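Local atomic coordinates of aminotransferase class-III (Sphaerobacter thermophilus DSM 20745, PDB entry 6K8H), a protein that is an omega-transaminase of the class-III aminotransferase family, in the PLP-dependent aminotransferase clan, and forms a two-chain assembly. Residues H103-R114 / M325-L335. Sequence-based numbering, arbitrary orientation.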
# COMPACT_ATOMS: atom_id res chain seq x y z
N HIS B 103 -3.80 19.31 -4.39
CA HIS B 103 -3.43 18.90 -3.03
C HIS B 103 -2.10 18.14 -3.02
O HIS B 103 -1.28 18.33 -2.10
CB HIS B 103 -4.55 18.05 -2.42
CG HIS B 103 -5.90 18.69 -2.48
ND1 HIS B 103 -6.27 19.72 -1.65
CD2 HIS B 103 -6.97 18.44 -3.28
CE1 HIS B 103 -7.51 20.08 -1.92
NE2 HIS B 103 -7.96 19.32 -2.91
N GLU B 104 -1.88 17.32 -4.04
CA GLU B 104 -0.61 16.56 -4.16
C GLU B 104 0.54 17.57 -4.32
O GLU B 104 1.59 17.37 -3.73
CB GLU B 104 -0.67 15.54 -5.29
CG GLU B 104 -0.68 16.14 -6.68
CD GLU B 104 -1.01 15.15 -7.80
OE1 GLU B 104 -1.99 14.41 -7.65
OE2 GLU B 104 -0.28 15.14 -8.80
N ILE B 105 0.31 18.63 -5.09
CA ILE B 105 1.33 19.65 -5.27
C ILE B 105 1.64 20.33 -3.95
O ILE B 105 2.80 20.61 -3.64
CB ILE B 105 0.90 20.68 -6.33
CG1 ILE B 105 0.55 19.97 -7.64
CG2 ILE B 105 2.03 21.70 -6.54
CD1 ILE B 105 -0.01 20.89 -8.70
N ALA B 106 0.60 20.64 -3.17
CA ALA B 106 0.81 21.36 -1.91
C ALA B 106 1.67 20.54 -0.95
O ALA B 106 2.64 21.06 -0.36
CB ALA B 106 -0.54 21.69 -1.28
N LEU B 107 1.34 19.25 -0.80
CA LEU B 107 2.14 18.43 0.12
C LEU B 107 3.56 18.22 -0.41
O LEU B 107 4.53 18.22 0.37
CB LEU B 107 1.46 17.08 0.38
CG LEU B 107 2.13 16.28 1.51
CD1 LEU B 107 2.37 17.15 2.75
CD2 LEU B 107 1.31 15.03 1.90
N ALA B 108 3.72 18.00 -1.72
CA ALA B 108 5.06 17.87 -2.28
C ALA B 108 5.88 19.15 -2.07
O ALA B 108 7.08 19.08 -1.77
CB ALA B 108 4.96 17.51 -3.77
N GLU B 109 5.25 20.32 -2.23
CA GLU B 109 5.94 21.58 -1.98
C GLU B 109 6.43 21.66 -0.53
O GLU B 109 7.58 22.04 -0.27
CB GLU B 109 5.02 22.75 -2.34
CG GLU B 109 5.10 23.13 -3.83
CD GLU B 109 3.95 24.02 -4.31
OE1 GLU B 109 3.01 24.28 -3.52
OE2 GLU B 109 3.99 24.46 -5.48
N LEU B 110 5.59 21.27 0.43
CA LEU B 110 6.03 21.30 1.83
C LEU B 110 7.21 20.35 2.06
O LEU B 110 8.23 20.73 2.66
CB LEU B 110 4.87 20.96 2.77
CG LEU B 110 5.19 21.02 4.27
CD1 LEU B 110 3.94 21.44 5.08
CD2 LEU B 110 5.73 19.68 4.79
N LEU B 111 7.08 19.08 1.63
CA LEU B 111 8.14 18.11 1.87
C LEU B 111 9.45 18.53 1.21
O LEU B 111 10.52 18.40 1.82
CB LEU B 111 7.73 16.71 1.37
CG LEU B 111 6.67 15.99 2.20
CD1 LEU B 111 6.29 14.65 1.55
CD2 LEU B 111 7.14 15.77 3.62
N THR B 112 9.41 19.00 -0.03
CA THR B 112 10.66 19.39 -0.68
C THR B 112 11.23 20.66 -0.06
O THR B 112 12.46 20.83 -0.05
CB THR B 112 10.49 19.56 -2.20
OG1 THR B 112 9.43 20.49 -2.48
CG2 THR B 112 10.19 18.23 -2.87
N GLU B 113 10.38 21.54 0.48
CA GLU B 113 10.92 22.73 1.14
C GLU B 113 11.64 22.37 2.42
O GLU B 113 12.68 22.97 2.75
CB GLU B 113 9.80 23.73 1.44
CG GLU B 113 9.49 24.70 0.29
CD GLU B 113 8.03 25.18 0.27
OE1 GLU B 113 7.39 25.29 1.35
OE2 GLU B 113 7.52 25.46 -0.85
N ARG B 114 11.15 21.36 3.14
CA ARG B 114 11.70 21.06 4.47
C ARG B 114 12.94 20.17 4.42
O ARG B 114 13.85 20.37 5.24
CB ARG B 114 10.64 20.39 5.33
CG ARG B 114 9.50 21.31 5.72
CD ARG B 114 8.72 20.73 6.88
NE ARG B 114 7.64 21.62 7.26
CZ ARG B 114 6.88 21.44 8.33
NH1 ARG B 114 7.10 20.40 9.12
NH2 ARG B 114 5.92 22.32 8.60
N MET B 325 -3.73 13.68 1.22
CA MET B 325 -2.90 14.85 0.94
C MET B 325 -3.26 16.01 1.86
O MET B 325 -2.37 16.69 2.39
CB MET B 325 -3.04 15.27 -0.52
CG MET B 325 -2.52 14.23 -1.51
SD MET B 325 -0.74 13.90 -1.42
CE MET B 325 -0.68 12.51 -0.27
N VAL B 326 -4.56 16.24 2.08
CA VAL B 326 -5.01 17.32 2.94
C VAL B 326 -4.68 17.04 4.41
O VAL B 326 -4.20 17.92 5.14
CB VAL B 326 -6.51 17.55 2.70
CG1 VAL B 326 -7.13 18.31 3.83
CG2 VAL B 326 -6.71 18.30 1.36
N ALA B 327 -4.93 15.81 4.86
CA ALA B 327 -4.60 15.46 6.24
C ALA B 327 -3.10 15.54 6.49
O ALA B 327 -2.66 16.02 7.55
CB ALA B 327 -5.13 14.07 6.57
N GLY B 328 -2.29 15.10 5.53
CA GLY B 328 -0.85 15.22 5.66
C GLY B 328 -0.37 16.66 5.65
O GLY B 328 0.50 17.03 6.44
N LEU B 329 -0.93 17.49 4.76
CA LEU B 329 -0.57 18.90 4.75
C LEU B 329 -0.85 19.55 6.10
O LEU B 329 -0.02 20.29 6.64
CB LEU B 329 -1.32 19.64 3.64
CG LEU B 329 -0.77 21.05 3.40
CD1 LEU B 329 0.67 20.97 2.90
CD2 LEU B 329 -1.63 21.86 2.45
N THR B 330 -2.03 19.28 6.67
CA THR B 330 -2.37 19.86 7.98
C THR B 330 -1.44 19.34 9.07
O THR B 330 -0.90 20.12 9.87
CB THR B 330 -3.83 19.54 8.31
OG1 THR B 330 -4.66 19.93 7.21
CG2 THR B 330 -4.29 20.28 9.57
N ALA B 331 -1.24 18.02 9.12
CA ALA B 331 -0.37 17.43 10.15
C ALA B 331 1.03 18.03 10.10
O ALA B 331 1.60 18.41 11.13
CB ALA B 331 -0.29 15.91 9.97
N MET B 332 1.59 18.14 8.89
CA MET B 332 2.94 18.66 8.77
C MET B 332 2.99 20.16 9.07
O MET B 332 3.93 20.62 9.72
CB MET B 332 3.49 18.37 7.38
CG MET B 332 3.66 16.89 7.07
SD MET B 332 4.64 16.00 8.31
CE MET B 332 6.27 16.66 7.97
N ARG B 333 1.98 20.92 8.62
CA ARG B 333 1.99 22.35 8.91
C ARG B 333 1.93 22.62 10.40
O ARG B 333 2.46 23.64 10.86
CB ARG B 333 0.83 23.06 8.21
CG ARG B 333 1.15 23.48 6.78
CD ARG B 333 -0.03 24.20 6.12
NE ARG B 333 0.30 24.52 4.73
CZ ARG B 333 -0.58 24.96 3.83
NH1 ARG B 333 -1.85 25.12 4.17
NH2 ARG B 333 -0.18 25.22 2.58
N LYS B 334 1.27 21.75 11.16
CA LYS B 334 1.24 21.89 12.61
C LYS B 334 2.56 21.53 13.29
O LYS B 334 2.76 21.91 14.45
CB LYS B 334 0.11 21.04 13.20
CG LYS B 334 -1.27 21.57 12.84
CD LYS B 334 -2.39 20.56 13.13
CE LYS B 334 -2.40 20.11 14.56
NZ LYS B 334 -3.21 20.99 15.44
N LEU B 335 3.44 20.78 12.61
CA LEU B 335 4.76 20.41 13.14
C LEU B 335 5.76 21.49 12.73
O LEU B 335 6.48 21.38 11.73
CB LEU B 335 5.21 19.06 12.61
CG LEU B 335 4.72 17.75 13.20
CD1 LEU B 335 5.37 16.61 12.41
CD2 LEU B 335 5.03 17.65 14.68
O HOH W 1 -2.32 18.82 0.40
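Leu107 of helix 102-114 packs against Met325 and Leu329 of helix 322-334 in the PLP-dependent aminotransferase fold; the two helices run roughly parallel, and over 103-114 and 325-334 their axes approach to 9.0 Å at an angle of 30°. The buried, tightly packed side faces strand 120-124 of the large mixed sheet, where Phe123 touches both Leu107 and Met325. The two methyls of Leu107 diverge: CD1 lies 3.9 Å from Leu329 N, while CD2 meets Met325 CE, the two side chains crossing at about a right angle. Met325, bent at its second and third torsions, also brings SD to within 3.8 Å of Glu104 CA. Further along, Leu110 CD2 rests 3.7 Å from Met332 CB. The other side is looser and more polar. There Ala106 CB meets Leu329 CD2, which in turn lies over one face of the guanidinium of Arg333, an exposed residue, and a water donates to His103 O and, weakly, to Met325 O. The C-terminal end is joined by Arg114. Its chain, extended from CG to NE, carries the guanidinium to the carbonyls of Met332 and Leu335: Arg114 NH1 makes a weak hydrogen bond to Leu335 O, and Arg114 NH2 another to Met332 O, 2.8 Å long but bent to 126° at the hydrogen.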